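Local coordinates for F420-reducing hydrogenase, subunit beta (Methanothermobacter marburgensis, PDB 4OMF), which probably carries electrons through bound FAD and an iron-sulfur cluster, as part of a hydrogenase that reduces coenzyme F420 with hydrogen, at residues I41-V47 against I94-V100; K127-Y133 against A203-G208. All coordinates share one frame; numbering follows the deposited sequence.

Contact 1: I41-V47 against I94-V100. With FAD (flavin-adenine dinucleotide), chain R.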
# COMPACT_ATOMS: atom_id res chain seq x y z
N ILE C 41 -34.70 23.80 -7.39
CA ILE C 41 -34.17 23.74 -6.03
C ILE C 41 -32.91 22.89 -6.02
O ILE C 41 -31.95 23.18 -5.29
CB ILE C 41 -35.22 23.19 -5.05
CG1 ILE C 41 -36.37 24.19 -4.92
CG2 ILE C 41 -34.61 22.94 -3.69
CD1 ILE C 41 -37.61 23.59 -4.30
N ILE C 42 -32.89 21.86 -6.85
CA ILE C 42 -31.68 21.10 -7.11
C ILE C 42 -31.45 21.01 -8.61
O ILE C 42 -32.39 21.23 -9.40
CB ILE C 42 -31.72 19.67 -6.50
CG1 ILE C 42 -32.85 18.82 -7.13
CG2 ILE C 42 -31.82 19.74 -4.97
CD1 ILE C 42 -33.00 17.42 -6.49
N GLU C 43 -30.22 20.68 -8.99
CA GLU C 43 -29.85 20.55 -10.41
C GLU C 43 -29.57 19.09 -10.76
O GLU C 43 -29.39 18.73 -11.94
CB GLU C 43 -28.63 21.42 -10.73
CG GLU C 43 -28.90 22.91 -10.51
CD GLU C 43 -27.64 23.77 -10.49
OE1 GLU C 43 -26.54 23.24 -10.23
OE2 GLU C 43 -27.78 24.99 -10.73
N GLY C 44 -29.53 18.25 -9.73
CA GLY C 44 -29.30 16.83 -9.91
C GLY C 44 -29.41 16.16 -8.56
O GLY C 44 -29.47 16.84 -7.51
N ALA C 45 -29.45 14.83 -8.56
CA ALA C 45 -29.45 14.11 -7.29
C ALA C 45 -28.70 12.80 -7.40
O ALA C 45 -28.74 12.15 -8.43
CB ALA C 45 -30.90 13.85 -6.83
N VAL C 46 -28.04 12.40 -6.33
CA VAL C 46 -27.37 11.09 -6.31
C VAL C 46 -28.39 10.07 -5.82
O VAL C 46 -29.06 10.31 -4.80
CB VAL C 46 -26.10 11.08 -5.41
CG1 VAL C 46 -25.59 9.64 -5.26
CG2 VAL C 46 -25.00 11.97 -6.01
N VAL C 47 -28.57 9.00 -6.60
CA VAL C 47 -29.53 7.94 -6.30
C VAL C 47 -28.93 6.56 -6.55
O VAL C 47 -27.89 6.44 -7.20
CB VAL C 47 -30.80 8.07 -7.16
CG1 VAL C 47 -31.58 9.35 -6.77
CG2 VAL C 47 -30.44 8.06 -8.63
N ILE C 94 -22.81 20.57 -10.79
CA ILE C 94 -23.97 20.85 -9.95
C ILE C 94 -23.61 21.71 -8.74
O ILE C 94 -22.64 21.43 -8.05
CB ILE C 94 -24.62 19.53 -9.48
CG1 ILE C 94 -25.22 18.77 -10.67
CG2 ILE C 94 -25.66 19.76 -8.35
CD1 ILE C 94 -25.40 17.25 -10.38
N GLU C 95 -24.38 22.77 -8.51
CA GLU C 95 -24.15 23.63 -7.34
C GLU C 95 -25.29 23.54 -6.33
O GLU C 95 -25.19 24.08 -5.22
CB GLU C 95 -23.94 25.08 -7.77
CG GLU C 95 -22.55 25.24 -8.40
CD GLU C 95 -22.27 26.65 -8.91
OE1 GLU C 95 -23.23 27.42 -9.15
OE2 GLU C 95 -21.06 26.97 -9.09
N LYS C 96 -26.36 22.86 -6.72
CA LYS C 96 -27.52 22.59 -5.86
C LYS C 96 -27.86 21.11 -5.91
O LYS C 96 -28.48 20.64 -6.86
CB LYS C 96 -28.74 23.40 -6.30
CG LYS C 96 -28.62 24.93 -6.12
CD LYS C 96 -29.66 25.64 -7.02
CE LYS C 96 -30.04 27.01 -6.49
NZ LYS C 96 -28.84 27.86 -6.25
N LEU C 97 -27.43 20.37 -4.90
CA LEU C 97 -27.45 18.92 -4.98
C LEU C 97 -28.50 18.30 -4.06
O LEU C 97 -28.67 18.72 -2.92
CB LEU C 97 -26.06 18.37 -4.64
CG LEU C 97 -25.85 16.86 -4.80
CD1 LEU C 97 -26.14 16.44 -6.22
CD2 LEU C 97 -24.42 16.49 -4.40
N GLY C 98 -29.16 17.26 -4.56
CA GLY C 98 -30.03 16.43 -3.73
C GLY C 98 -29.44 15.04 -3.57
O GLY C 98 -28.58 14.62 -4.35
N THR C 99 -29.91 14.29 -2.56
CA THR C 99 -29.54 12.88 -2.51
C THR C 99 -30.51 12.12 -1.65
O THR C 99 -31.27 12.71 -0.88
CB THR C 99 -28.09 12.67 -1.97
OG1 THR C 99 -27.71 11.30 -2.17
CG2 THR C 99 -28.01 13.02 -0.48
N VAL C 100 -30.51 10.81 -1.80
CA VAL C 100 -31.25 9.94 -0.90
C VAL C 100 -30.23 9.11 -0.15
O VAL C 100 -29.20 8.71 -0.72
CB VAL C 100 -32.25 9.05 -1.67
CG1 VAL C 100 -31.55 8.28 -2.78
CG2 VAL C 100 -33.02 8.10 -0.71
PA FAD R . -39.05 5.51 -4.37
O1A FAD R . -39.32 4.04 -4.58
O2A FAD R . -39.73 6.59 -5.14
O5B FAD R . -37.48 5.72 -4.55
C5B FAD R . -36.64 4.89 -3.73
C4B FAD R . -35.29 5.60 -3.59
O4B FAD R . -34.45 4.83 -2.73
C3B FAD R . -34.61 5.70 -4.95
O3B FAD R . -34.13 7.03 -5.21
C2B FAD R . -33.43 4.75 -4.81
O2B FAD R . -32.29 5.24 -5.54
C1B FAD R . -33.16 4.72 -3.32
N9A FAD R . -32.54 3.43 -2.94
C8A FAD R . -33.03 2.21 -3.23
N7A FAD R . -32.22 1.25 -2.72
C5A FAD R . -31.20 1.89 -2.09
C6A FAD R . -29.99 1.47 -1.35
N6A FAD R . -29.68 0.16 -1.19
N1A FAD R . -29.21 2.44 -0.85
C2A FAD R . -29.47 3.76 -1.03
N3A FAD R . -30.55 4.22 -1.70
C4A FAD R . -31.43 3.33 -2.24
N1 FAD R . -38.31 1.33 5.16
C2 FAD R . -38.86 1.21 6.44
O2 FAD R . -40.01 1.66 6.64
N3 FAD R . -38.15 0.56 7.43
C4 FAD R . -36.88 0.07 7.18
O4 FAD R . -36.25 -0.48 8.12
C4X FAD R . -36.62 -0.39 5.84
N5 FAD R . -35.29 -1.02 5.63
C5X FAD R . -34.55 -0.40 4.52
C6 FAD R . -33.26 -0.91 4.32
C7 FAD R . -32.54 -0.56 3.17
C7M FAD R . -31.13 -1.11 2.95
C8 FAD R . -33.14 0.29 2.24
C8M FAD R . -32.46 0.74 0.96
C9 FAD R . -34.44 0.80 2.43
C9A FAD R . -35.19 0.38 3.54
N10 FAD R . -36.46 0.97 3.79
C10 FAD R . -37.25 0.52 4.83
C1' FAD R . -37.00 2.11 3.02
C2' FAD R . -37.91 1.73 1.89
O2' FAD R . -37.81 0.44 1.48
C3' FAD R . -37.98 2.68 0.93
O3' FAD R . -36.87 2.78 0.17
C4' FAD R . -38.59 4.01 1.33
O4' FAD R . -39.88 3.85 1.96
C5' FAD R . -38.69 4.95 0.13
O5' FAD R . -39.78 4.56 -0.70
P FAD R . -40.41 5.56 -1.77
O1P FAD R . -40.68 6.86 -1.04
O2P FAD R . -41.56 4.89 -2.47
O3P FAD R . -39.17 5.83 -2.78
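E43 reaches E95 because its CG lies beside its own backbone N, chi1 -62°, and the chain runs extended from there. This puts E43 OE1 2.8 Å from E95 N, and the bond meets the oxygen nearly along its C-O direction. The backbone of the same residue is held too: E43 N donates to K96 O at 2.8 Å. E43 therefore grips the 94-96 turn by two bonds. The carboxylates of E43 and E95 also form salt bridges to basic side chains of another protein chain.

With OG1 anti to the backbone N, chi1 -170°, the T99 hydroxyl lies alongside the V46 side chain, over the V46 carbonyl. T99 OG1 donates to V46 O at 3.1 Å, from above the carbonyl plane. V100 N gives the same oxygen a weak second bond. Between these ends, G98 N donates to G44 O at 3.0 Å, and V46 N donates to G98 O at the same length. G44 N is buried with no partner in the model.

Beside G98, which has no side chain, I42 lays CG2 3.7 Å from G98 N. At the far end V47 and V100 cross at about a right angle, with their CG1 atoms touching. Both then meet the FAD ribose: V47 CB is 3.6 Å from O2B, and V100 CG1 is 3.8 Å from O3B.

Helix 28-39 covers the side of I42 and V100, and helix 85-89 covers that of L97 and T99. This is a parallel strand pair of an alpha/beta sheet, with the C-terminal ends of its segments at the nucleotide site.

Contact 2: K127-Y133 against A203-G208; sequences KLLVGIY and ADVSTG. With FAD (flavin-adenine dinucleotide), chain R; KEN (N,N-dimethylmethanamine), chain P.
A parallel strand pair in the middle of the mixed sheet joins G131 to V205 and T207, and its C-terminal end forms part of the FAD site. G131 bonds to strand 205-208 through both its N and its O. G131 N donates to V205 O at 2.8 Å, nearly straight at 168°, and G131 O accepts T207 N at 2.8 Å. Y133 N continues the pattern with a 3.1 Å bond to T207 O.

At the start of the pair, D204 N donates to L129 O at 2.9 Å. D204 OD2 also appears to accept L129 N, but its place is doubtful because it lies too close to the bound N,N-dimethylmethanamine. D204 OD1 forms a salt bridge to R110. A203 CB packs on the bare backbone of glycine, 3.4 Å from G131 N.

The Y133 side chain folds back across the second segment. Its CG sits beside the backbone N, chi1 -53°, and this lays the ring over 207-208. One face covers G208 N, close to the ring centre. G208 CA makes a CH-pi contact with that face, 3.7 Å from the centroid of the Y133 ring and 24° off its normal. S206 CB comes to the edge, in the ring plane, 3.9 Å from Y133 CE1.

The cofactor lies just beyond. Y133 O is 2.9 Å from FAD N10, a close contact with the isoalloxazine. I132 CD1 and G208 CA touch the ribityl chain of the FAD.

Strand 126-132 has strand 97-101 on its other side. Strand 217-221 flanks 205-208 and packs on V205 and Y133. Helix 28-39 covers I132 and T207, while helix 103-114 covers L129 on the other face.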
# COMPACT_ATOMS: atom_id res chain seq x y z
N LYS C 127 -28.55 20.66 -0.92
CA LYS C 127 -29.74 21.46 -0.64
C LYS C 127 -30.93 20.62 -0.15
O LYS C 127 -31.85 21.14 0.47
CB LYS C 127 -30.17 22.24 -1.89
CG LYS C 127 -29.08 23.16 -2.45
CD LYS C 127 -28.63 24.21 -1.43
CE LYS C 127 -27.47 25.07 -1.98
NZ LYS C 127 -26.99 26.03 -0.95
N LEU C 128 -30.90 19.33 -0.43
CA LEU C 128 -31.98 18.45 0.02
C LEU C 128 -31.45 17.06 0.28
O LEU C 128 -31.00 16.36 -0.64
CB LEU C 128 -33.09 18.39 -1.01
CG LEU C 128 -34.24 17.41 -0.77
CD1 LEU C 128 -35.01 17.79 0.48
CD2 LEU C 128 -35.13 17.42 -1.97
N LEU C 129 -31.50 16.65 1.53
CA LEU C 129 -31.05 15.32 1.90
C LEU C 129 -32.27 14.53 2.35
O LEU C 129 -32.79 14.75 3.43
CB LEU C 129 -29.99 15.39 3.01
CG LEU C 129 -29.04 14.21 3.30
CD1 LEU C 129 -28.15 14.53 4.51
CD2 LEU C 129 -29.79 12.92 3.55
N VAL C 130 -32.73 13.60 1.51
CA VAL C 130 -33.89 12.79 1.87
C VAL C 130 -33.41 11.50 2.53
O VAL C 130 -32.67 10.74 1.94
CB VAL C 130 -34.80 12.43 0.64
CG1 VAL C 130 -36.07 11.72 1.12
CG2 VAL C 130 -35.18 13.71 -0.14
N GLY C 131 -33.84 11.25 3.76
CA GLY C 131 -33.42 10.05 4.46
C GLY C 131 -34.47 8.97 4.31
O GLY C 131 -35.66 9.28 4.25
N ILE C 132 -34.05 7.71 4.21
CA ILE C 132 -35.03 6.62 4.22
C ILE C 132 -34.75 5.72 5.41
O ILE C 132 -33.60 5.59 5.83
CB ILE C 132 -35.04 5.82 2.90
CG1 ILE C 132 -33.64 5.37 2.50
CG2 ILE C 132 -35.66 6.68 1.77
CD1 ILE C 132 -33.63 4.53 1.20
N TYR C 133 -35.81 5.13 5.98
CA TYR C 133 -35.68 4.33 7.20
C TYR C 133 -34.90 3.05 6.91
O TYR C 133 -35.00 2.49 5.82
CB TYR C 133 -37.04 3.94 7.80
CG TYR C 133 -38.05 5.05 8.07
CD1 TYR C 133 -37.67 6.40 8.07
CD2 TYR C 133 -39.38 4.73 8.31
CE1 TYR C 133 -38.62 7.41 8.30
CE2 TYR C 133 -40.33 5.73 8.54
CZ TYR C 133 -39.94 7.06 8.53
OH TYR C 133 -40.90 8.03 8.75
N ALA C 203 -31.66 13.62 8.61
CA ALA C 203 -32.01 14.01 7.24
C ALA C 203 -32.86 15.28 7.24
O ALA C 203 -33.43 15.65 8.27
CB ALA C 203 -32.76 12.88 6.53
N ASP C 204 -32.98 15.93 6.09
CA ASP C 204 -33.90 17.06 5.98
C ASP C 204 -35.36 16.62 6.13
O ASP C 204 -36.15 17.28 6.81
CB ASP C 204 -33.74 17.77 4.66
CG ASP C 204 -32.42 18.51 4.56
OD1 ASP C 204 -32.02 19.17 5.55
OD2 ASP C 204 -31.80 18.43 3.49
N VAL C 205 -35.71 15.55 5.41
CA VAL C 205 -37.02 14.88 5.44
C VAL C 205 -36.71 13.41 5.47
O VAL C 205 -35.83 12.97 4.72
CB VAL C 205 -37.87 15.15 4.17
CG1 VAL C 205 -39.31 14.71 4.39
CG2 VAL C 205 -37.79 16.56 3.74
N SER C 206 -37.43 12.64 6.28
CA SER C 206 -37.18 11.20 6.36
C SER C 206 -38.45 10.42 5.98
O SER C 206 -39.55 10.83 6.33
CB SER C 206 -36.74 10.81 7.78
OG SER C 206 -35.64 11.59 8.24
N THR C 207 -38.30 9.30 5.28
CA THR C 207 -39.50 8.59 4.86
C THR C 207 -39.29 7.07 4.83
O THR C 207 -38.17 6.59 4.66
CB THR C 207 -39.98 9.14 3.47
OG1 THR C 207 -41.23 8.55 3.08
CG2 THR C 207 -38.94 8.88 2.39
N GLY C 208 -40.37 6.34 5.04
CA GLY C 208 -40.34 4.89 5.02
C GLY C 208 -41.76 4.35 4.96
O GLY C 208 -42.72 5.12 4.91
PA FAD R . -39.05 5.51 -4.37
O1A FAD R . -39.32 4.04 -4.58
O2A FAD R . -39.73 6.59 -5.14
O5B FAD R . -37.48 5.72 -4.55
C5B FAD R . -36.64 4.89 -3.73
C4B FAD R . -35.29 5.60 -3.59
O4B FAD R . -34.45 4.83 -2.73
C3B FAD R . -34.61 5.70 -4.95
O3B FAD R . -34.13 7.03 -5.21
C2B FAD R . -33.43 4.75 -4.81
O2B FAD R . -32.29 5.24 -5.54
C1B FAD R . -33.16 4.72 -3.32
N9A FAD R . -32.54 3.43 -2.94
C8A FAD R . -33.03 2.21 -3.23
N7A FAD R . -32.22 1.25 -2.72
C5A FAD R . -31.20 1.89 -2.09
C6A FAD R . -29.99 1.47 -1.35
N6A FAD R . -29.68 0.16 -1.19
N1A FAD R . -29.21 2.44 -0.85
C2A FAD R . -29.47 3.76 -1.03
N3A FAD R . -30.55 4.22 -1.70
C4A FAD R . -31.43 3.33 -2.24
N1 FAD R . -38.31 1.33 5.16
C2 FAD R . -38.86 1.21 6.44
O2 FAD R . -40.01 1.66 6.64
N3 FAD R . -38.15 0.56 7.43
C4 FAD R . -36.88 0.07 7.18
O4 FAD R . -36.25 -0.48 8.12
C4X FAD R . -36.62 -0.39 5.84
N5 FAD R . -35.29 -1.02 5.63
C5X FAD R . -34.55 -0.40 4.52
C6 FAD R . -33.26 -0.91 4.32
C7 FAD R . -32.54 -0.56 3.17
C7M FAD R . -31.13 -1.11 2.95
C8 FAD R . -33.14 0.29 2.24
C8M FAD R . -32.46 0.74 0.96
C9 FAD R . -34.44 0.80 2.43
C9A FAD R . -35.19 0.38 3.54
N10 FAD R . -36.46 0.97 3.79
C10 FAD R . -37.25 0.52 4.83
C1' FAD R . -37.00 2.11 3.02
C2' FAD R . -37.91 1.73 1.89
O2' FAD R . -37.81 0.44 1.48
C3' FAD R . -37.98 2.68 0.93
O3' FAD R . -36.87 2.78 0.17
C4' FAD R . -38.59 4.01 1.33
O4' FAD R . -39.88 3.85 1.96
C5' FAD R . -38.69 4.95 0.13
O5' FAD R . -39.78 4.56 -0.70
P FAD R . -40.41 5.56 -1.77
O1P FAD R . -40.68 6.86 -1.04
O2P FAD R . -41.56 4.89 -2.47
O3P FAD R . -39.17 5.83 -2.78
CA1 KEN P . -30.25 21.40 5.21
CB1 KEN P . -27.83 21.38 4.55
CC1 KEN P . -29.30 19.56 3.75
NE1 KEN P . -29.24 21.03 4.13

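In the fold
From the N terminus, helix 28-39 leads into 41-47. The chain then makes strand 56-62, outermost in the sheet within this chain, and short helices before 94-100 returns to close contact 1. Helix 103-114 follows, and 127-133 opens contact 2. That loop takes in the small antiparallel sheet and closes at 203-208. The two contacts are in series, neither nested nor crossed. They join side by side, since strands 97-101 and 126-132 are neighbours: L97 O pairs with K127 N, and T99 O with V130 N, as probable hydrogen bonds. Four parallel strands are tied together this way. Contact 1 meets the adenosine ribose of the FAD, and contact 2 meets its flavin part.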